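Local coordinates for BH0493 protein (PDB 2QEE), which is a zinc-binding putative amidohydrolase, which probably uses its metal site to carry out hydrolytic or related chemistry on a substrate not identified here, at residues H30-S33 with E38-L41; L48-L53 with D357-E362; V54-R59 with P90-C95. All coordinates share one frame; numbering follows the deposited sequence.

Interaction 1 of 3, residues H30-S33 with E38-L41; sequences HLFS and EILL. With ZN (zinc ion), chain T.
The outermost carbon of I39, CD1, sits directly over one face of the F32 ring, only 10° off the ring normal and 3.5 Å from the ring centroid. This is a CH-pi contact, and the two side chains cross at about a right angle. What puts the methyl there is the first torsion of I39: CG1 stands between the backbone N and the carbonyl carbon (chi1 46°), and the extended second torsion carries CD1 on to the ring. The same ring also meets the I39 backbone, since F32 CD2 lies 3.4 Å from I39 O, so one residue addresses the aromatic group with both its side chain and its carbonyl oxygen.

L40 works on the main chain of F32 instead. Its CG runs anti to the backbone N (chi1 177°), and CD1 comes within 3.2 Å of F32 O, a close approach for a methyl group. CD1 also lies 3.6 Å from F32 N, which is buried here with no polar partner in the model, and it reaches L31 CB. A water completes the join on the polar side: it accepts from L41 N at 2.9 Å and lies 3.2 Å from H30 O. H30 itself turns its ring away from this apolar patch, and its NE2 binds the zinc ion at 2.3 Å.

The contact illustrates how a metal-binding loop can fold back on itself with a few apolar side chains filling the join. Both segments belong to the loop between strand 24-26 and helix 44-48. Helix 151-158 packs against the same pair, with E153 meeting F32 and both N152 and E153 meeting I39.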
loop_
_atom_site.group_PDB
_atom_site.type_symbol
_atom_site.label_atom_id
_atom_site.label_comp_id
_atom_site.label_asym_id
_atom_site.label_seq_id
_atom_site.Cartn_x
_atom_site.Cartn_y
_atom_site.Cartn_z
ATOM N N HIS C 30 17.058 -0.207 22.083
ATOM C CA HIS C 30 17.981 -1.272 22.525
ATOM C C HIS C 30 19.187 -0.605 23.162
ATOM O O HIS C 30 20.300 -1.061 22.996
ATOM C CB HIS C 30 18.372 -2.087 21.315
ATOM C CG HIS C 30 17.271 -2.980 20.881
ATOM N ND1 HIS C 30 17.042 -4.210 21.458
ATOM C CD2 HIS C 30 16.256 -2.769 20.016
ATOM C CE1 HIS C 30 15.955 -4.743 20.929
ATOM N NE2 HIS C 30 15.456 -3.883 20.060
ATOM N N LEU C 31 18.972 0.545 23.799
ATOM C CA LEU C 31 20.064 1.236 24.481
ATOM C C LEU C 31 20.034 0.859 25.997
ATOM O O LEU C 31 19.043 0.359 26.496
ATOM C CB LEU C 31 19.906 2.756 24.357
ATOM C CG LEU C 31 19.899 3.202 22.883
ATOM C CD1 LEU C 31 19.664 4.737 22.885
ATOM C CD2 LEU C 31 21.218 2.881 22.249
ATOM N N PHE C 32 21.141 1.128 26.706
ATOM C CA PHE C 32 21.135 0.885 28.168
ATOM C C PHE C 32 21.709 2.082 28.950
ATOM O O PHE C 32 22.509 2.823 28.409
ATOM C CB PHE C 32 22.004 -0.357 28.496
ATOM C CG PHE C 32 21.496 -1.630 27.871
ATOM C CD1 PHE C 32 20.550 -2.410 28.518
ATOM C CD2 PHE C 32 21.965 -2.027 26.606
ATOM C CE1 PHE C 32 20.054 -3.609 27.925
ATOM C CE2 PHE C 32 21.462 -3.226 25.985
ATOM C CZ PHE C 32 20.511 -4.002 26.645
ATOM N N SER C 33 21.287 2.248 30.203
ATOM C CA SER C 33 21.878 3.254 31.092
ATOM C C SER C 33 23.377 2.982 31.064
ATOM O O SER C 33 23.782 1.832 31.080
ATOM C CB SER C 33 21.372 3.039 32.520
ATOM O OG SER C 33 21.678 4.126 33.374
ATOM N N GLU C 38 29.532 -1.871 28.966
ATOM C CA GLU C 38 29.830 -2.137 27.554
ATOM C C GLU C 38 28.636 -2.510 26.663
ATOM O O GLU C 38 28.751 -2.380 25.434
ATOM C CB GLU C 38 30.900 -3.242 27.407
ATOM C CG GLU C 38 32.298 -2.889 27.959
ATOM C CD GLU C 38 33.014 -1.757 27.214
ATOM O OE1 GLU C 38 34.260 -1.662 27.334
ATOM O OE2 GLU C 38 32.350 -0.960 26.508
ATOM N N ILE C 39 27.559 -3.000 27.250
ATOM C CA ILE C 39 26.363 -3.341 26.452
ATOM C C ILE C 39 25.700 -2.091 25.853
ATOM O O ILE C 39 24.936 -2.218 24.897
ATOM C CB ILE C 39 25.241 -4.130 27.199
ATOM C CG1 ILE C 39 24.930 -3.535 28.559
ATOM C CG2 ILE C 39 25.605 -5.593 27.319
ATOM C CD1 ILE C 39 23.667 -4.177 29.159
ATOM N N LEU C 40 25.961 -0.916 26.420
ATOM C CA LEU C 40 25.633 0.351 25.722
ATOM C C LEU C 40 26.609 0.570 24.580
ATOM O O LEU C 40 27.805 0.915 24.800
ATOM C CB LEU C 40 25.645 1.555 26.699
ATOM C CG LEU C 40 25.386 2.917 26.025
ATOM C CD1 LEU C 40 23.932 3.015 25.535
ATOM C CD2 LEU C 40 25.616 4.077 27.007
ATOM N N LEU C 41 26.101 0.405 23.338
ATOM C CA LEU C 41 26.929 0.561 22.139
ATOM C C LEU C 41 26.923 2.001 21.690
ATOM O O LEU C 41 25.852 2.626 21.640
ATOM C CB LEU C 41 26.404 -0.316 20.975
ATOM C CG LEU C 41 26.325 -1.819 21.319
ATOM C CD1 LEU C 41 25.827 -2.595 20.110
ATOM C CD2 LEU C 41 27.732 -2.389 21.775
HETATM ZN ZN ZN T . 13.596 -3.341 18.884
HETATM O O HOH W 1 23.283 -0.026 23.024
HETATM O O HOH W 2 12.917 -4.636 17.834
#

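Interaction 2 of 3, residues L48-L53 with D357-E362; sequences LTYHYL and DARVLE. With ZN (zinc ion), chain T.
R359 lays CD and NE across the edge of the H51 imidazole, with CD 3.8 Å from H51 CD2 and the guanidinium plane turned 74° from the ring. A water joins the two polar groups, accepting from R359 NE at 2.9 Å and hydrogen-bonding H51 NE2 at 3.1 Å. The arginine chain runs extended from CG to NE, and its CD also comes to the edge of the Y50 ring, 4.1 Å from CE1. A second water links Y50 OH to the carbonyl oxygen of D357, to which it donates, while K367 NZ also hydrogen-bonds the phenol. Within 48-53, Y52 CD1 lies over a face of both the H51 and the Y50 rings, off-centre in each case. An alanine at H51 would strip away the imidazole, and the water on R359 NE would probably lose its imidazole partner while the arginine shaft became freer to move. D357 OD1 binds the zinc ion at 2.1 Å, alongside H28 and H30. An H-x-H pair following an early strand, joined by an aspartate from late in the chain, is characteristic of the amidohydrolase metal site, here with Y50 and H51, at the N-terminal end of helix 51-58, lying beside the D357-R359 loop.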
loop_
_atom_site.group_PDB
_atom_site.type_symbol
_atom_site.label_atom_id
_atom_site.label_comp_id
_atom_site.label_asym_id
_atom_site.label_seq_id
_atom_site.Cartn_x
_atom_site.Cartn_y
_atom_site.Cartn_z
ATOM N N LEU C 48 28.406 2.490 11.925
ATOM C CA LEU C 48 28.667 1.899 10.629
ATOM C C LEU C 48 28.457 0.385 10.567
ATOM O O LEU C 48 28.157 -0.151 9.509
ATOM C CB LEU C 48 30.099 2.257 10.225
ATOM C CG LEU C 48 30.229 3.686 9.676
ATOM C CD1 LEU C 48 31.745 4.045 9.542
ATOM C CD2 LEU C 48 29.519 3.947 8.301
ATOM N N THR C 49 28.603 -0.307 11.698
ATOM C CA THR C 49 28.461 -1.774 11.683
ATOM C C THR C 49 27.097 -2.250 12.225
ATOM O O THR C 49 26.888 -3.447 12.461
ATOM C CB THR C 49 29.648 -2.429 12.432
ATOM O OG1 THR C 49 29.674 -1.905 13.762
ATOM C CG2 THR C 49 30.946 -2.095 11.748
ATOM N N TYR C 50 26.184 -1.301 12.429
ATOM C CA TYR C 50 24.736 -1.521 12.633
ATOM C C TYR C 50 24.305 -2.585 11.612
ATOM O O TYR C 50 24.777 -2.542 10.461
ATOM C CB TYR C 50 24.022 -0.204 12.249
ATOM C CG TYR C 50 22.524 -0.085 12.552
ATOM C CD1 TYR C 50 21.928 -0.776 13.605
ATOM C CD2 TYR C 50 21.731 0.813 11.814
ATOM C CE1 TYR C 50 20.554 -0.577 13.936
ATOM C CE2 TYR C 50 20.352 1.020 12.136
ATOM C CZ TYR C 50 19.780 0.346 13.196
ATOM O OH TYR C 50 18.438 0.528 13.486
ATOM N N HIS C 51 23.418 -3.508 12.000
ATOM C CA HIS C 51 23.096 -4.630 11.120
ATOM C C HIS C 51 22.369 -4.183 9.853
ATOM O O HIS C 51 22.438 -4.865 8.821
ATOM C CB HIS C 51 22.342 -5.743 11.850
ATOM C CG HIS C 51 20.956 -5.385 12.314
ATOM N ND1 HIS C 51 19.845 -5.481 11.500
ATOM C CD2 HIS C 51 20.500 -4.960 13.515
ATOM C CE1 HIS C 51 18.762 -5.160 12.190
ATOM N NE2 HIS C 51 19.132 -4.840 13.413
ATOM N N TYR C 52 21.650 -3.055 9.920
ATOM C CA TYR C 52 21.023 -2.547 8.688
ATOM C C TYR C 52 22.079 -2.330 7.614
ATOM O O TYR C 52 21.823 -2.542 6.425
ATOM C CB TYR C 52 20.287 -1.208 8.904
ATOM C CG TYR C 52 19.027 -1.206 9.730
ATOM C CD1 TYR C 52 18.849 -2.046 10.817
ATOM C CD2 TYR C 52 18.011 -0.242 9.485
ATOM C CE1 TYR C 52 17.682 -1.981 11.598
ATOM C CE2 TYR C 52 16.815 -0.174 10.280
ATOM C CZ TYR C 52 16.677 -1.044 11.316
ATOM O OH TYR C 52 15.549 -0.990 12.070
ATOM N N LEU C 53 23.247 -1.845 8.023
ATOM C CA LEU C 53 24.325 -1.541 7.088
ATOM C C LEU C 53 25.093 -2.783 6.679
ATOM O O LEU C 53 25.586 -2.838 5.558
ATOM C CB LEU C 53 25.268 -0.462 7.621
ATOM C CG LEU C 53 24.604 0.939 7.739
ATOM C CD1 LEU C 53 25.618 1.975 8.153
ATOM C CD2 LEU C 53 23.985 1.350 6.404
ATOM N N ASP C 357 13.986 2.502 18.195
ATOM C CA ASP C 357 14.600 1.178 18.213
ATOM C C ASP C 357 16.154 1.292 18.125
ATOM O O ASP C 357 16.802 0.432 17.540
ATOM C CB ASP C 357 14.126 0.416 16.991
ATOM C CG ASP C 357 13.657 -0.865 17.334
ATOM O OD1 ASP C 357 14.402 -1.513 18.092
ATOM O OD2 ASP C 357 12.531 -1.172 16.913
ATOM N N ALA C 358 16.725 2.392 18.633
ATOM C CA ALA C 358 18.180 2.621 18.504
ATOM C C ALA C 358 18.948 1.455 19.156
ATOM O O ALA C 358 18.643 1.114 20.305
ATOM C CB ALA C 358 18.605 3.944 19.176
ATOM N N ARG C 359 19.893 0.891 18.418
ATOM C CA ARG C 359 20.888 -0.059 18.974
ATOM C C ARG C 359 22.205 0.582 19.341
ATOM O O ARG C 359 22.966 0.030 20.161
ATOM C CB ARG C 359 21.148 -1.187 17.977
ATOM C CG ARG C 359 19.945 -2.104 17.847
ATOM C CD ARG C 359 20.271 -3.283 16.943
ATOM N NE ARG C 359 19.222 -4.284 17.105
ATOM C CZ ARG C 359 19.308 -5.317 17.936
ATOM N NH1 ARG C 359 20.418 -5.501 18.654
ATOM N NH2 ARG C 359 18.290 -6.168 18.040
ATOM N N VAL C 360 22.497 1.716 18.725
ATOM C CA VAL C 360 23.751 2.438 18.938
ATOM C C VAL C 360 23.328 3.822 19.399
ATOM O O VAL C 360 22.460 4.460 18.768
ATOM C CB VAL C 360 24.575 2.531 17.656
ATOM C CG1 VAL C 360 25.833 3.391 17.881
ATOM C CG2 VAL C 360 24.947 1.103 17.134
ATOM N N LEU C 361 23.921 4.273 20.505
ATOM C CA LEU C 361 23.505 5.515 21.163
ATOM C C LEU C 361 23.268 6.682 20.206
ATOM O O LEU C 361 22.195 7.279 20.246
ATOM C CB LEU C 361 24.561 5.967 22.183
ATOM C CG LEU C 361 24.275 7.268 22.951
ATOM C CD1 LEU C 361 22.979 7.239 23.734
ATOM C CD2 LEU C 361 25.501 7.483 23.864
ATOM N N GLU C 362 24.232 6.970 19.331
ATOM C CA GLU C 362 24.136 8.172 18.454
ATOM C C GLU C 362 22.961 8.141 17.482
ATOM O O GLU C 362 22.558 9.219 17.001
ATOM C CB GLU C 362 25.389 8.397 17.633
ATOM C CG GLU C 362 26.611 8.813 18.462
ATOM C CD GLU C 362 27.267 7.657 19.235
ATOM O OE1 GLU C 362 26.905 6.475 19.063
ATOM O OE2 GLU C 362 28.194 7.961 20.007
HETATM ZN ZN ZN T . 13.596 -3.341 18.884
HETATM O O HOH W 3 17.588 -0.956 15.329
HETATM O O HOH W 4 16.927 -3.933 15.431
HETATM O O HOH W 2 12.917 -4.636 17.834
#

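Interaction 3 of 3, residues V54-R59 with P90-C95; sequences VAEVMR and PVSEAC
The carboxylate of E56 is the flat group of this contact, and S92 OG donates to its OE1 from the syn side, the side of the other oxygen, at 2.7 Å. A94 CB, 3.6 Å from OE2, and C95 SG, 3.8 Å from OE1, both lie to one side of the carboxylate plane. OE2 takes a hydrogen bond from a water that in turn accepts from A94 N at 2.9 Å, and it also forms a salt bridge with R316 of the second subunit. Both oxygens of this buried group are therefore engaged, and the arginine would be expected to favour the charged form. The serine has a double task. With OG set between its backbone N and carbonyl carbon (chi1 77°), it accepts from C95 N at 3.2 Å with an N-H...O angle of 159°, while its own proton goes to E56. The glutamate thus probably holds the hydroxyl as a donor, leaving its oxygen to cap the helix. L84 of helix 73-86 packs on E56 as well. The arrangement is a serine N-cap on helix 93-104, bound from outside by a glutamate of helix 51-58 whose carboxylate, probably charged, lies close to the N-terminal end of that helix.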
loop_
_atom_site.group_PDB
_atom_site.type_symbol
_atom_site.label_atom_id
_atom_site.label_comp_id
_atom_site.label_asym_id
_atom_site.label_seq_id
_atom_site.Cartn_x
_atom_site.Cartn_y
_atom_site.Cartn_z
ATOM N N VAL C 54 25.164 -3.766 7.572
ATOM C CA VAL C 54 25.689 -5.093 7.152
ATOM C C VAL C 54 24.884 -5.704 5.979
ATOM O O VAL C 54 25.462 -6.059 4.923
ATOM C CB VAL C 54 25.745 -6.056 8.354
ATOM C CG1 VAL C 54 26.231 -7.447 7.909
ATOM C CG2 VAL C 54 26.672 -5.466 9.421
ATOM N N ALA C 55 23.553 -5.690 6.097
ATOM C CA ALA C 55 22.707 -6.156 4.987
ATOM C C ALA C 55 23.057 -5.364 3.719
ATOM O O ALA C 55 23.290 -5.933 2.644
ATOM C CB ALA C 55 21.228 -5.972 5.354
ATOM N N GLU C 56 23.131 -4.029 3.820
ATOM C CA GLU C 56 23.344 -3.237 2.623
ATOM C C GLU C 56 24.727 -3.471 1.991
ATOM O O GLU C 56 24.812 -3.586 0.784
ATOM C CB GLU C 56 23.103 -1.751 2.919
ATOM C CG GLU C 56 21.588 -1.513 3.200
ATOM C CD GLU C 56 21.278 -0.057 3.516
ATOM O OE1 GLU C 56 21.957 0.842 2.948
ATOM O OE2 GLU C 56 20.345 0.126 4.340
ATOM N N VAL C 57 25.771 -3.601 2.819
ATOM C CA VAL C 57 27.139 -3.726 2.232
ATOM C C VAL C 57 27.235 -5.101 1.533
ATOM O O VAL C 57 27.876 -5.250 0.467
ATOM C CB VAL C 57 28.272 -3.532 3.292
ATOM C CG1 VAL C 57 28.412 -4.746 4.287
ATOM C CG2 VAL C 57 29.565 -3.193 2.602
ATOM N N MET C 58 26.527 -6.071 2.106
ATOM C CA MET C 58 26.591 -7.426 1.512
ATOM C C MET C 58 25.946 -7.493 0.109
ATOM O O MET C 58 26.263 -8.407 -0.661
ATOM C CB MET C 58 26.059 -8.502 2.476
ATOM C CG MET C 58 26.877 -8.748 3.775
ATOM S SD MET C 58 28.717 -8.916 3.590
ATOM C CE MET C 58 28.631 -10.132 2.427
ATOM N N ARG C 59 25.092 -6.521 -0.266
ATOM C CA ARG C 59 24.597 -6.457 -1.655
ATOM C C ARG C 59 25.627 -5.972 -2.644
ATOM O O ARG C 59 25.452 -6.186 -3.811
ATOM C CB ARG C 59 23.362 -5.546 -1.791
ATOM C CG ARG C 59 22.122 -6.165 -1.121
ATOM C CD ARG C 59 20.814 -5.427 -1.502
ATOM N NE ARG C 59 20.608 -5.351 -2.952
ATOM C CZ ARG C 59 20.303 -6.418 -3.715
ATOM N NH1 ARG C 59 20.104 -7.604 -3.157
ATOM N NH2 ARG C 59 20.164 -6.288 -5.011
ATOM N N PRO C 90 25.759 7.631 -0.461
ATOM C CA PRO C 90 25.092 7.102 0.707
ATOM C C PRO C 90 23.635 7.586 0.788
ATOM O O PRO C 90 23.260 8.196 1.794
ATOM C CB PRO C 90 25.896 7.673 1.871
ATOM C CG PRO C 90 26.514 8.929 1.401
ATOM C CD PRO C 90 26.773 8.653 -0.092
ATOM N N VAL C 91 22.843 7.212 -0.225
ATOM C CA VAL C 91 21.431 7.695 -0.302
ATOM C C VAL C 91 20.399 6.898 0.470
ATOM O O VAL C 91 19.263 7.424 0.674
ATOM C CB VAL C 91 20.916 7.835 -1.752
ATOM C CG1 VAL C 91 21.675 9.036 -2.511
ATOM C CG2 VAL C 91 21.086 6.508 -2.513
ATOM N N SER C 92 20.691 5.652 0.839
ATOM C CA SER C 92 19.713 4.874 1.647
ATOM C C SER C 92 19.420 5.559 2.975
ATOM O O SER C 92 20.215 6.386 3.457
ATOM C CB SER C 92 20.168 3.439 1.908
ATOM O OG SER C 92 21.161 3.446 2.928
ATOM N N GLU C 93 18.276 5.185 3.579
ATOM C CA GLU C 93 17.922 5.787 4.854
ATOM C C GLU C 93 18.976 5.557 5.963
ATOM O O GLU C 93 19.310 6.494 6.719
ATOM C CB GLU C 93 16.556 5.272 5.306
ATOM C CG GLU C 93 16.076 5.689 6.672
ATOM C CD GLU C 93 15.947 7.222 6.917
ATOM O OE1 GLU C 93 16.036 8.045 5.995
ATOM O OE2 GLU C 93 15.809 7.546 8.115
ATOM N N ALA C 94 19.453 4.309 6.079
ATOM C CA ALA C 94 20.440 3.954 7.100
ATOM C C ALA C 94 21.783 4.668 6.873
ATOM O O ALA C 94 22.408 5.168 7.823
ATOM C CB ALA C 94 20.596 2.436 7.142
ATOM N N CYS C 95 22.178 4.838 5.609
ATOM C CA CYS C 95 23.423 5.558 5.340
ATOM C C CYS C 95 23.222 7.063 5.588
ATOM O O CYS C 95 24.074 7.714 6.236
ATOM C CB CYS C 95 23.883 5.327 3.921
ATOM S SG CYS C 95 24.481 3.625 3.654
HETATM O O HOH W 5 18.412 1.997 4.661
#

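Interactions 1 and 2 share the zinc ion, bound by H30 from one and D357 from the other, and their centres are 11 Å apart. Their backbones also meet: H30 N lies 2.7 Å from A358 O and L41 O lies 2.8 Å from L361 N, both probable hydrogen bonds that tie the early loop to the late one. Interaction 3 shares helix 51-58 with interaction 2 and is nested within the chain that interaction 2 closes; L53 CD2 bridges them, 3.6 Å from C95 SG. The three contacts thus step outward from the zinc ion: the centre of interaction 3 is about 23 Å from that of interaction 1, and E56 there meets R316 of the second subunit.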